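Local structure of mandalate racemase/muconate lactonizing enzyme (Unidentified, 4E4U) at residues I34-E39 / M99-I104; A110-Y114 / P360-L366. The protein is a putative member of the mandelate racemase/muconate lactonizing enzyme family of the enolase superfamily, and probably acts on a carboxylate substrate that has not been identified. All coordinates share one frame; numbering follows the deposited sequence.

Contact 1 of 2, residues I34-E39 / M99-I104; sequences IEGVGE and MACWDI
Asp103 reaches from the helix to strand 35-40 and takes the backbone N-H of Val37. The bond from Val37 N to Asp103 OD2 is 3.0 Å long, with an angle of 155° at the hydrogen. OD2 receives it on its anti lone pair, away from OD1. CG of Asp103 stands anti to the backbone N (chi1 -162°), which carries the carboxylate outward to the strand. The same OD2 lies 3.3 Å from Gly36 CA and also touches CG1 of Val37, whose side chain it meets at a slant. OD1 is taken by the backbone N of Leu366, so both oxygens of this buried carboxylate have N-H partners. Lys107 NZ forms a long, weak ion pair with OD2.

Gly36 and Gly38 face the helix where the segment axes approach to 5.9 Å. Gly36 CA lies 3.7 Å from Ala100 O. CG1 of Ile104 lies over the peptide there, 3.5 Å from Gly36 N. Its CG2 branch meets CG2 of Ile34 at 4.0 Å. Ala100 packs its CB on the carbonyl of Val37.

Met99 lies alongside the far end of the strand. Its CG rests 3.5 Å from Gly38 CA. The chain bends at chi3, turning CE toward Glu39 O, while SD accepts a weak hydrogen bond from Glu39 N.

The helix runs roughly antiparallel to the strand, at 149°. This is the N-terminal capping domain of the enolase superfamily, in which helices pack on a three-stranded antiparallel sheet. Helix 88-109 also touches strand 22-30 through Ala100 and Ile104. Val37 and Glu39 contact helix 314-325 of the C-terminal domain, and Trp102 packs on Leu116 of a second subunit.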
ATOM      1  N   ILE A  34     -38.011  38.150   9.470  1.00 22.93           N
ATOM      2  CA  ILE A  34     -37.128  37.932   8.326  1.00 21.96           C
ATOM      3  C   ILE A  34     -37.497  36.616   7.645  1.00 20.32           C
ATOM      4  O   ILE A  34     -37.708  35.603   8.315  1.00 20.45           O
ATOM      5  CB  ILE A  34     -35.632  37.936   8.727  1.00 22.98           C
ATOM      6  CG1 ILE A  34     -35.302  39.172   9.568  1.00 25.21           C
ATOM      7  CG2 ILE A  34     -34.741  37.884   7.488  1.00 22.29           C
ATOM      8  CD1 ILE A  34     -33.805  39.415   9.751  1.00 27.02           C
ATOM      9  N   GLU A  35     -37.595  36.638   6.319  1.00 20.10           N
ATOM     10  CA  GLU A  35     -37.973  35.455   5.556  1.00 20.17           C
ATOM     11  C   GLU A  35     -36.768  34.883   4.839  1.00 17.37           C
ATOM     12  O   GLU A  35     -35.957  35.633   4.294  1.00 17.82           O
ATOM     13  CB  GLU A  35     -39.015  35.808   4.498  1.00 23.86           C
ATOM     14  CG  GLU A  35     -40.379  36.197   5.020  1.00 29.20           C
ATOM     15  CD  GLU A  35     -41.443  36.042   3.952  1.00 33.73           C
ATOM     16  OE1 GLU A  35     -41.205  36.483   2.805  1.00 35.57           O
ATOM     17  OE2 GLU A  35     -42.504  35.456   4.256  1.00 35.96           O
ATOM     18  N   GLY A  36     -36.655  33.558   4.825  1.00 15.26           N
ATOM     19  CA  GLY A  36     -35.625  32.895   4.043  1.00 15.62           C
ATOM     20  C   GLY A  36     -36.229  31.801   3.186  1.00 14.68           C
ATOM     21  O   GLY A  36     -37.218  31.182   3.574  1.00 15.04           O
ATOM     22  N   VAL A  37     -35.638  31.557   2.019  1.00 13.80           N
ATOM     23  CA  VAL A  37     -36.134  30.516   1.127  1.00 13.86           C
ATOM     24  C   VAL A  37     -35.027  29.511   0.806  1.00 13.82           C
ATOM     25  O   VAL A  37     -33.851  29.866   0.760  1.00 14.00           O
ATOM     26  CB  VAL A  37     -36.744  31.126  -0.162  1.00 14.69           C
ATOM     27  CG1 VAL A  37     -35.669  31.799  -1.010  1.00 15.66           C
ATOM     28  CG2 VAL A  37     -37.508  30.073  -0.964  1.00 15.38           C
ATOM     29  N   GLY A  38     -35.410  28.250   0.619  1.00 12.41           N
ATOM     30  CA  GLY A  38     -34.465  27.204   0.282  1.00 12.77           C
ATOM     31  C   GLY A  38     -35.088  26.186  -0.648  1.00 12.31           C
ATOM     32  O   GLY A  38     -36.303  26.216  -0.906  1.00 13.38           O
ATOM     33  N   GLU A  39     -34.257  25.288  -1.162  1.00 11.89           N
ATOM     34  CA  GLU A  39     -34.707  24.245  -2.071  1.00 12.24           C
ATOM     35  C   GLU A  39     -34.113  22.915  -1.635  1.00 12.04           C
ATOM     36  O   GLU A  39     -32.973  22.858  -1.164  1.00 12.02           O
ATOM     37  CB  GLU A  39     -34.319  24.556  -3.523  1.00 13.24           C
ATOM     38  CG  GLU A  39     -34.842  23.514  -4.502  1.00 14.39           C
ATOM     39  CD  GLU A  39     -34.815  23.942  -5.958  1.00 14.47           C
ATOM     40  OE1 GLU A  39     -34.404  25.083  -6.276  1.00 14.87           O
ATOM     41  OE2 GLU A  39     -35.222  23.109  -6.799  1.00 15.34           O
ATOM     42  N   MET A  99     -29.996  26.318   3.824  1.00 11.10           N
ATOM     43  CA  MET A  99     -29.736  27.429   2.912  1.00 11.32           C
ATOM     44  C   MET A  99     -30.744  28.558   3.141  1.00 11.60           C
ATOM     45  O   MET A  99     -30.412  29.731   2.968  1.00 11.45           O
ATOM     46  CB  MET A  99     -29.682  26.985   1.441  1.00 12.31           C
ATOM     47  CG  MET A  99     -31.034  26.658   0.826  1.00 12.07           C
ATOM     48  SD  MET A  99     -30.932  26.206  -0.923  1.00 12.49           S
ATOM     49  CE  MET A  99     -30.119  24.609  -0.834  1.00 12.83           C
ATOM     50  N   ALA A 100     -31.963  28.208   3.563  1.00 11.61           N
ATOM     51  CA  ALA A 100     -32.953  29.213   3.955  1.00 12.05           C
ATOM     52  C   ALA A 100     -32.468  29.968   5.192  1.00 11.72           C
ATOM     53  O   ALA A 100     -32.660  31.175   5.303  1.00 12.52           O
ATOM     54  CB  ALA A 100     -34.309  28.579   4.204  1.00 13.00           C
ATOM     55  N   CYS A 101     -31.817  29.259   6.111  1.00 11.61           N
ATOM     56  CA  CYS A 101     -31.182  29.921   7.250  1.00 11.74           C
ATOM     57  C   CYS A 101     -30.098  30.896   6.792  1.00 11.76           C
ATOM     58  O   CYS A 101     -30.029  32.012   7.297  1.00 12.25           O
ATOM     59  CB  CYS A 101     -30.609  28.904   8.249  1.00 12.08           C
ATOM     60  SG  CYS A 101     -31.873  28.006   9.177  1.00 13.84           S
ATOM     61  N   TRP A 102     -29.264  30.492   5.835  1.00 11.79           N
ATOM     62  CA  TRP A 102     -28.254  31.410   5.298  1.00 11.39           C
ATOM     63  C   TRP A 102     -28.879  32.640   4.640  1.00 11.86           C
ATOM     64  O   TRP A 102     -28.352  33.747   4.758  1.00 12.54           O
ATOM     65  CB  TRP A 102     -27.299  30.704   4.329  1.00 11.30           C
ATOM     66  CG  TRP A 102     -26.199  29.961   5.040  1.00 11.51           C
ATOM     67  CD1 TRP A 102     -26.097  28.613   5.210  1.00 11.72           C
ATOM     68  CD2 TRP A 102     -25.074  30.541   5.706  1.00 11.68           C
ATOM     69  NE1 TRP A 102     -24.958  28.310   5.924  1.00 12.02           N
ATOM     70  CE2 TRP A 102     -24.308  29.480   6.247  1.00 12.21           C
ATOM     71  CE3 TRP A 102     -24.612  31.850   5.893  1.00 12.45           C
ATOM     72  CZ2 TRP A 102     -23.125  29.692   6.955  1.00 13.17           C
ATOM     73  CZ3 TRP A 102     -23.441  32.061   6.598  1.00 14.07           C
ATOM     74  CH2 TRP A 102     -22.711  30.989   7.119  1.00 14.25           C
ATOM     75  N   ASP A 103     -29.989  32.441   3.935  1.00 12.19           N
ATOM     76  CA  ASP A 103     -30.726  33.549   3.338  1.00 12.25           C
ATOM     77  C   ASP A 103     -31.066  34.568   4.435  1.00 12.16           C
ATOM     78  O   ASP A 103     -30.853  35.775   4.266  1.00 13.35           O
ATOM     79  CB  ASP A 103     -31.995  33.003   2.670  1.00 13.38           C
ATOM     80  CG  ASP A 103     -32.608  33.965   1.666  1.00 13.94           C
ATOM     81  OD1 ASP A 103     -31.908  34.861   1.138  1.00 14.35           O
ATOM     82  OD2 ASP A 103     -33.816  33.810   1.388  1.00 14.72           O
ATOM     83  N   ILE A 104     -31.582  34.076   5.559  1.00 12.34           N
ATOM     84  CA  ILE A 104     -31.887  34.914   6.721  1.00 12.51           C
ATOM     85  C   ILE A 104     -30.645  35.558   7.355  1.00 12.84           C
ATOM     86  O   ILE A 104     -30.650  36.750   7.664  1.00 14.13           O
ATOM     87  CB  ILE A 104     -32.696  34.104   7.761  1.00 13.67           C
ATOM     88  CG1 ILE A 104     -34.108  33.866   7.232  1.00 14.87           C
ATOM     89  CG2 ILE A 104     -32.730  34.807   9.114  1.00 13.90           C
ATOM     90  CD1 ILE A 104     -34.820  32.734   7.917  1.00 15.25           C
TER

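Contact 2 of 2, residues A110-Y114 / P360-L366; sequences AKPVY and PSNEPGL
Tyr114 reaches Ser361 with the outer end of its ring. CG sits between the backbone N and the carbonyl carbon (chi1 60°), which folds the ring back from CB over Pro112. Pro112 CB lies over the centre of one ring face, 3.5 Å above the plane. Farther out, CE2 meets Pro360 CB at 4.2 Å, where the two side chains cross at about a right angle. CE2 and CZ also come near Ser361 O, which lies at the ring edge and in its plane. At the tip, OH donates to Ser361 O at 2.7 Å. OH is also close to Asn362 OD1, but the angle is too poor for a hydrogen bond.

The backbones meet in a single beta bridge between Pro112 and Gly365. Gly365 N donates to Lys111 O at 2.9 Å. Val113 N donates back to Gly365 O at 3.0 Å. The bridge joins the exit of helix 88-109, closed by a Schellman motif with Ala110 as C-prime residue, to a loop of the barrel domain.

The ring of Pro112 sets CG 3.5 Å from Glu363 O. Pro364 covers the chain at Ala110 and Lys111. An ST turn shapes the loop itself, with Ser361 OG accepting from Glu363 N. CG2 of Val113 leans on the carbonyl of Gly365 and reaches CD2 of Leu366 at 4.1 Å. Val113 and Leu366 both touch Leu289 of helix 289-301, and Gln322 of helix 314-325 accepts from Tyr114 N.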
ATOM      1  N   ALA A 110     -27.293  42.233   6.110  1.00 15.18           N
ATOM      2  CA  ALA A 110     -27.319  43.042   4.883  1.00 15.34           C
ATOM      3  C   ALA A 110     -26.125  42.734   3.965  1.00 15.47           C
ATOM      4  O   ALA A 110     -25.506  43.639   3.402  1.00 16.52           O
ATOM      5  CB  ALA A 110     -27.410  44.556   5.197  1.00 16.77           C
ATOM      6  N   LYS A 111     -25.809  41.450   3.818  1.00 14.79           N
ATOM      7  CA  LYS A 111     -24.741  41.006   2.915  1.00 14.69           C
ATOM      8  C   LYS A 111     -25.191  39.793   2.114  1.00 13.66           C
ATOM      9  O   LYS A 111     -25.956  38.971   2.617  1.00 13.65           O
ATOM     10  CB  LYS A 111     -23.485  40.595   3.697  1.00 15.47           C
ATOM     11  CG  LYS A 111     -22.862  41.672   4.575  1.00 17.61           C
ATOM     12  CD  LYS A 111     -22.417  42.883   3.783  1.00 20.76           C
ATOM     13  CE  LYS A 111     -21.305  42.563   2.824  1.00 22.13           C
ATOM     14  NZ  LYS A 111     -20.819  43.828   2.182  1.00 23.68           N
ATOM     15  N   PRO A 112     -24.689  39.654   0.874  1.00 13.18           N
ATOM     16  CA  PRO A 112     -24.823  38.370   0.180  1.00 12.82           C
ATOM     17  C   PRO A 112     -24.152  37.280   1.019  1.00 12.45           C
ATOM     18  O   PRO A 112     -23.162  37.551   1.720  1.00 12.60           O
ATOM     19  CB  PRO A 112     -24.019  38.574  -1.108  1.00 13.91           C
ATOM     20  CG  PRO A 112     -23.969  40.058  -1.306  1.00 14.67           C
ATOM     21  CD  PRO A 112     -23.922  40.634   0.085  1.00 13.85           C
ATOM     22  N   VAL A 113     -24.674  36.061   0.949  1.00 12.36           N
ATOM     23  CA  VAL A 113     -24.079  34.951   1.676  1.00 12.59           C
ATOM     24  C   VAL A 113     -22.609  34.754   1.281  1.00 12.57           C
ATOM     25  O   VAL A 113     -21.772  34.436   2.135  1.00 13.40           O
ATOM     26  CB  VAL A 113     -24.906  33.666   1.482  1.00 13.40           C
ATOM     27  CG1 VAL A 113     -24.153  32.448   2.005  1.00 14.23           C
ATOM     28  CG2 VAL A 113     -26.239  33.807   2.197  1.00 15.33           C
ATOM     29  N   TYR A 114     -22.270  34.972   0.010  1.00 12.39           N
ATOM     30  CA  TYR A 114     -20.877  34.796  -0.403  1.00 12.49           C
ATOM     31  C   TYR A 114     -19.911  35.747   0.313  1.00 12.64           C
ATOM     32  O   TYR A 114     -18.719  35.457   0.384  1.00 13.77           O
ATOM     33  CB  TYR A 114     -20.683  34.831  -1.934  1.00 12.94           C
ATOM     34  CG  TYR A 114     -21.116  36.107  -2.637  1.00 12.24           C
ATOM     35  CD1 TYR A 114     -20.391  37.288  -2.513  1.00 13.37           C
ATOM     36  CD2 TYR A 114     -22.241  36.115  -3.460  1.00 13.15           C
ATOM     37  CE1 TYR A 114     -20.795  38.441  -3.169  1.00 13.64           C
ATOM     38  CE2 TYR A 114     -22.647  37.254  -4.116  1.00 13.70           C
ATOM     39  CZ  TYR A 114     -21.923  38.417  -3.974  1.00 14.43           C
ATOM     40  OH  TYR A 114     -22.339  39.563  -4.627  1.00 16.06           O
ATOM     41  N   PRO A 360     -23.402  36.951 -10.481  1.00 15.77           N
ATOM     42  CA  PRO A 360     -23.982  36.814  -9.136  1.00 16.10           C
ATOM     43  C   PRO A 360     -24.723  38.058  -8.662  1.00 17.47           C
ATOM     44  O   PRO A 360     -24.318  39.185  -8.951  1.00 18.03           O
ATOM     45  CB  PRO A 360     -22.758  36.582  -8.246  1.00 16.04           C
ATOM     46  CG  PRO A 360     -21.728  36.002  -9.170  1.00 16.73           C
ATOM     47  CD  PRO A 360     -21.952  36.703 -10.481  1.00 16.00           C
ATOM     48  N   SER A 361     -25.808  37.842  -7.927  1.00 17.95           N
ATOM     49  CA  SER A 361     -26.550  38.933  -7.310  1.00 18.96           C
ATOM     50  C   SER A 361     -25.689  39.690  -6.297  1.00 18.57           C
ATOM     51  O   SER A 361     -24.794  39.112  -5.681  1.00 17.99           O
ATOM     52  CB  SER A 361     -27.789  38.373  -6.612  1.00 19.89           C
ATOM     53  OG  SER A 361     -28.481  39.384  -5.907  1.00 19.90           O
ATOM     54  N   ASN A 362     -25.964  40.982  -6.137  1.00 18.55           N
ATOM     55  CA  ASN A 362     -25.346  41.786  -5.086  1.00 19.17           C
ATOM     56  C   ASN A 362     -26.294  41.993  -3.907  1.00 18.63           C
ATOM     57  O   ASN A 362     -25.970  42.697  -2.947  1.00 19.06           O
ATOM     58  CB  ASN A 362     -24.897  43.139  -5.651  1.00 21.09           C
ATOM     59  CG  ASN A 362     -23.786  42.998  -6.671  1.00 23.99           C
ATOM     60  OD1 ASN A 362     -22.817  42.271  -6.450  1.00 25.44           O
ATOM     61  ND2 ASN A 362     -23.928  43.679  -7.804  1.00 25.82           N
ATOM     62  N   GLU A 363     -27.462  41.365  -3.979  1.00 18.36           N
ATOM     63  CA  GLU A 363     -28.477  41.515  -2.943  1.00 20.02           C
ATOM     64  C   GLU A 363     -28.171  40.658  -1.714  1.00 18.02           C
ATOM     65  O   GLU A 363     -27.449  39.664  -1.809  1.00 18.50           O
ATOM     66  CB  GLU A 363     -29.857  41.183  -3.507  1.00 23.83           C
ATOM     67  CG  GLU A 363     -30.357  42.224  -4.503  1.00 27.77           C
ATOM     68  CD  GLU A 363     -30.240  43.644  -3.963  1.00 32.16           C
ATOM     69  OE1 GLU A 363     -30.943  43.968  -2.980  1.00 34.45           O
ATOM     70  OE2 GLU A 363     -29.436  44.429  -4.512  1.00 34.00           O
ATOM     71  N   PRO A 364     -28.705  41.056  -0.545  1.00 16.46           N
ATOM     72  CA  PRO A 364     -28.442  40.281   0.675  1.00 16.26           C
ATOM     73  C   PRO A 364     -29.013  38.866   0.623  1.00 15.61           C
ATOM     74  O   PRO A 364     -29.987  38.594  -0.091  1.00 17.22           O
ATOM     75  CB  PRO A 364     -29.145  41.097   1.768  1.00 17.55           C
ATOM     76  CG  PRO A 364     -29.190  42.497   1.220  1.00 18.36           C
ATOM     77  CD  PRO A 364     -29.414  42.316  -0.259  1.00 18.11           C
ATOM     78  N   GLY A 365     -28.399  37.964   1.380  1.00 13.87           N
ATOM     79  CA  GLY A 365     -28.868  36.591   1.443  1.00 13.80           C
ATOM     80  C   GLY A 365     -28.511  35.808   0.196  1.00 13.28           C
ATOM     81  O   GLY A 365     -27.416  35.964  -0.354  1.00 13.63           O
ATOM     82  N   LEU A 366     -29.437  34.974  -0.267  1.00 13.41           N
ATOM     83  CA  LEU A 366     -29.195  34.169  -1.458  1.00 13.86           C
ATOM     84  C   LEU A 366     -29.421  34.952  -2.749  1.00 14.92           C
ATOM     85  O   LEU A 366     -29.110  34.457  -3.831  1.00 16.67           O
ATOM     86  CB  LEU A 366     -30.097  32.937  -1.462  1.00 14.14           C
ATOM     87  CG  LEU A 366     -29.933  31.937  -0.319  1.00 14.71           C
ATOM     88  CD1 LEU A 366     -30.961  30.815  -0.448  1.00 14.91           C
ATOM     89  CD2 LEU A 366     -28.517  31.376  -0.262  1.00 15.41           C
TER

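In the fold
From the N terminus the chain first lays down the antiparallel sheet, whose last strand carries residues 34-39. Helices 47-61 and 70-79 follow, and helix 88-109 then returns to that strand, so contact 1 closes a loop of 59 residues within the N-terminal domain. Contact 2 opens just past the end of the same helix. It closes only after 245 residues, most of them in the barrel domain, when loop 360-366 comes back. The two loops are in series and neither nests nor crosses. They still touch in space: Val37 O packs on Leu366 CD1 at 3.3 Å, and Trp102 O on Val113 CG2 at 3.3 Å. Together they tie sheet, helix and barrel loop.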